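Thiamine phosphate pyrophosphorylase (Bacteroides thetaiotaomicron VPI-5482, PDB 3CEU) probably makes thiamine phosphate for thiamine diphosphate biosynthesis, acting as a thiamine-phosphate diphosphorylase with a TIM-barrel fold. Local coordinates at residues A[133-136]-A[137-140]; A[158-161]-A[162-166]. One frame throughout, in Å; residues are numbered along the deposited sequence.

Interaction 1: residues A[133-136]-A[137-140]; sequences ELRE and AQKA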
# COMPACT_ATOMS: atom_id res chain seq x y z
N GLU A 133 -5.37 15.47 -17.49
CA GLU A 133 -6.56 14.63 -17.38
C GLU A 133 -6.72 14.20 -15.93
O GLU A 133 -7.82 13.88 -15.47
CB GLU A 133 -6.45 13.40 -18.29
CG GLU A 133 -5.48 12.33 -17.81
CD GLU A 133 -5.55 11.04 -18.62
OE1 GLU A 133 -5.14 11.06 -19.80
OE2 GLU A 133 -6.04 10.02 -18.09
N LEU A 134 -5.60 14.20 -15.21
CA LEU A 134 -5.61 13.82 -13.80
C LEU A 134 -6.31 14.92 -13.00
O LEU A 134 -7.08 14.64 -12.09
CB LEU A 134 -4.17 13.64 -13.31
CG LEU A 134 -3.87 12.33 -12.57
CD1 LEU A 134 -4.14 11.15 -13.48
CD2 LEU A 134 -2.42 12.33 -12.12
N ARG A 135 -6.05 16.17 -13.37
CA ARG A 135 -6.68 17.29 -12.69
C ARG A 135 -8.16 17.36 -13.04
O ARG A 135 -8.99 17.70 -12.19
CB ARG A 135 -5.97 18.61 -13.06
CG ARG A 135 -4.68 18.84 -12.27
CD ARG A 135 -4.08 20.21 -12.53
NE ARG A 135 -3.38 20.29 -13.81
CZ ARG A 135 -2.12 19.89 -14.00
NH1 ARG A 135 -1.42 19.39 -12.99
NH2 ARG A 135 -1.56 20.00 -15.20
N GLU A 136 -8.50 17.03 -14.27
CA GLU A 136 -9.90 17.04 -14.68
C GLU A 136 -10.65 15.99 -13.86
O GLU A 136 -11.77 16.22 -13.42
CB GLU A 136 -10.00 16.73 -16.18
CG GLU A 136 -9.19 17.67 -17.06
CD GLU A 136 -9.81 19.05 -17.19
OE1 GLU A 136 -10.16 19.66 -16.16
OE2 GLU A 136 -9.94 19.53 -18.34
N ALA A 137 -10.01 14.85 -13.66
CA ALA A 137 -10.60 13.76 -12.88
C ALA A 137 -10.63 14.13 -11.40
O ALA A 137 -11.34 13.51 -10.61
CB ALA A 137 -9.80 12.47 -13.09
N GLN A 138 -9.85 15.13 -11.01
CA GLN A 138 -9.80 15.57 -9.63
C GLN A 138 -11.03 16.39 -9.27
O GLN A 138 -11.64 16.20 -8.22
CB GLN A 138 -8.54 16.40 -9.39
CG GLN A 138 -8.41 16.92 -7.97
CD GLN A 138 -7.20 17.80 -7.78
OE1 GLN A 138 -6.24 17.74 -8.55
NE2 GLN A 138 -7.23 18.63 -6.74
N LYS A 139 -11.40 17.30 -10.17
CA LYS A 139 -12.55 18.17 -9.98
C LYS A 139 -13.86 17.39 -10.11
O LYS A 139 -14.86 17.72 -9.46
CB LYS A 139 -12.52 19.31 -11.00
CG LYS A 139 -11.28 20.19 -10.89
CD LYS A 139 -11.38 21.45 -11.74
CE LYS A 139 -11.17 21.15 -13.21
NZ LYS A 139 -9.78 20.70 -13.49
N ALA A 140 -13.85 16.35 -10.94
CA ALA A 140 -15.03 15.52 -11.15
C ALA A 140 -15.31 14.66 -9.93
O ALA A 140 -16.25 13.87 -9.91
CB ALA A 140 -14.85 14.65 -12.39
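Glu-133 begins the run through its backbone: its O takes the N-H of Ala-137 at 3.0 Å. The methyl of Ala-137 packs beside the same oxygen, CB to Glu-133 O 3.4 Å, and turns with Glu-133 to Val-98 of helix 98-102. One residue on, Leu-134 sends its buried side chain away from the next turn, to Tyr-129 and Phe-164, while its carbonyl O sits beside CB of both Ala-137 and Gln-138. Arg-135 O draws three donors. It accepts the regular helical bond from Lys-139 N at 3.2 Å, a weak and bent one from Gln-138 N, and a weak one from Lys-139 NZ at 3.4 Å. The guanidinium of Arg-135 and the amide of Gln-138 are turned 68° apart, and the nearest side-chain approach is Arg-135 CG to Gln-138 OE1, 4.2 Å; the amide NE2 instead makes a weak bond to Asp-163 O. Glu-136 then carries the one salt bridge, OE1 to Lys-139 NZ at 2.9 Å, the ammonium meeting OE1 almost head-on along its C-O bond. The two side chains lie side by side and point the same way, with Lys-139 bent at chi3 and chi4 (-75° and -67°) to curl its ammonium back over the preceding turn. There NZ sits between a carboxylate and a main-chain carbonyl, where the partly negative C-terminal end of the helix would probably favour its positive charge. Glu-136 O closes the turn by accepting Ala-140 N. An i to i+3 ion pair on the solvent side and the buried Leu-134 and Ala-137 on the other face mark this as the C-terminal part of an amphipathic outer helix of a TIM barrel.

Interaction 2: residues A[158-161]-A[162-166]; sequences LLEI and KDFGF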
# COMPACT_ATOMS: atom_id res chain seq x y z
N LEU A 158 5.88 13.15 -4.21
CA LEU A 158 4.86 12.84 -3.22
C LEU A 158 3.88 14.00 -3.06
O LEU A 158 2.66 13.80 -3.08
CB LEU A 158 5.51 12.51 -1.88
CG LEU A 158 4.58 11.84 -0.87
CD1 LEU A 158 3.92 10.63 -1.52
CD2 LEU A 158 5.37 11.42 0.37
N LEU A 159 4.40 15.21 -2.92
CA LEU A 159 3.54 16.38 -2.75
C LEU A 159 2.64 16.63 -3.95
O LEU A 159 1.54 17.16 -3.80
CB LEU A 159 4.38 17.64 -2.50
CG LEU A 159 5.11 17.73 -1.15
CD1 LEU A 159 4.11 17.46 -0.03
CD2 LEU A 159 6.25 16.72 -1.10
N GLU A 160 3.12 16.25 -5.13
CA GLU A 160 2.36 16.44 -6.37
C GLU A 160 1.14 15.51 -6.40
O GLU A 160 0.14 15.81 -7.06
CB GLU A 160 3.27 16.16 -7.57
CG GLU A 160 2.78 16.70 -8.91
CD GLU A 160 3.92 16.87 -9.92
OE1 GLU A 160 4.58 15.86 -10.26
OE2 GLU A 160 4.15 18.01 -10.37
N ILE A 161 1.22 14.41 -5.66
CA ILE A 161 0.12 13.46 -5.62
C ILE A 161 -1.01 13.92 -4.70
O ILE A 161 -2.19 13.84 -5.07
CB ILE A 161 0.61 12.07 -5.20
CG1 ILE A 161 1.23 11.37 -6.41
CG2 ILE A 161 -0.53 11.24 -4.61
CD1 ILE A 161 1.73 9.98 -6.14
N LYS A 162 -0.67 14.40 -3.50
CA LYS A 162 -1.69 14.86 -2.58
C LYS A 162 -2.35 16.11 -3.15
O LYS A 162 -3.46 16.47 -2.77
CB LYS A 162 -1.11 15.16 -1.19
CG LYS A 162 -0.46 16.52 -1.05
CD LYS A 162 -0.78 17.13 0.32
CE LYS A 162 -0.25 16.28 1.48
NZ LYS A 162 -0.68 16.83 2.80
N ASP A 163 -1.65 16.75 -4.08
CA ASP A 163 -2.17 17.95 -4.73
C ASP A 163 -3.31 17.54 -5.64
O ASP A 163 -4.24 18.31 -5.88
CB ASP A 163 -1.07 18.63 -5.54
CG ASP A 163 -0.10 19.39 -4.68
OD1 ASP A 163 -0.06 19.14 -3.45
OD2 ASP A 163 0.64 20.24 -5.22
N PHE A 164 -3.23 16.32 -6.16
CA PHE A 164 -4.25 15.79 -7.06
C PHE A 164 -5.52 15.37 -6.31
O PHE A 164 -6.52 15.02 -6.93
CB PHE A 164 -3.70 14.59 -7.83
CG PHE A 164 -2.79 14.96 -8.98
CD1 PHE A 164 -1.46 14.57 -8.99
CD2 PHE A 164 -3.28 15.67 -10.07
CE1 PHE A 164 -0.63 14.86 -10.07
CE2 PHE A 164 -2.46 15.98 -11.15
CZ PHE A 164 -1.13 15.57 -11.15
N GLY A 165 -5.47 15.41 -4.98
CA GLY A 165 -6.63 15.04 -4.19
C GLY A 165 -6.69 13.58 -3.78
O GLY A 165 -7.68 13.14 -3.19
N PHE A 166 -5.63 12.83 -4.09
CA PHE A 166 -5.55 11.41 -3.74
C PHE A 166 -5.69 11.21 -2.23
O PHE A 166 -5.11 11.95 -1.44
CB PHE A 166 -4.21 10.82 -4.21
CG PHE A 166 -4.18 10.45 -5.67
CD1 PHE A 166 -4.98 9.42 -6.16
CD2 PHE A 166 -3.37 11.15 -6.57
CE1 PHE A 166 -4.98 9.09 -7.52
CE2 PHE A 166 -3.36 10.83 -7.92
CZ PHE A 166 -4.18 9.79 -8.40
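Ile-161 holds CG1 anti to its carbonyl carbon (chi1 -80°), which sets CG2 anti to N and turned to Phe-166, whose CG is likewise anti to its own carbonyl carbon. Ile-161 CG2 lies 3.5 Å from CD2 of the Phe-166 ring, and the two side chains run across one another. This is the apolar pair that accompanies a Schellman motif, here ending helix 158-163: Gly-165 has a positive phi of 93°, and its N bonds to Lys-162 O. Phe-164 N bonds to Ile-161 O at 2.9 Å, a bond of the last turn. Further back in the helix, the bonds from Lys-162 N to Leu-158 O and from Asp-163 N to Leu-159 O are weak. Lys-162 swings its chain off the helix to give NZ to Ala-201 O. Phe-164 runs alongside Glu-160, its CE1 4.0 Å from Glu-160 CG, and its ring packs on Leu-134, Arg-135 and Gln-138 of helix 131-139. Cutting Phe-164 back to an alanine removes that ring and would probably leave a gap between the two neighbouring helices. Ile-161 O lies in the plane of the Phe-166 ring, at its edge, 3.3 Å from CD2.

In the fold
From the N terminus the chain builds most of the eight-stranded parallel barrel before reaching interaction 1, on helix 131-139, between strands 110-113 and 147-150. After strand 147-150 comes interaction 2, at the end of helix 158-163 and the turn into strand 168-171, within the next beta-alpha-beta unit. Each contact is local, interaction 1 within the helix and interaction 2 across its helix's C-terminal end, so the two stand in series and neither nests in nor crosses the other. In space their centres are 12 Å apart and they touch: the turn after helix 158-163 packs on helix 131-139, tying the two outer helices together, while Phe-166 and Ile-161 reach inward to strand 147-150.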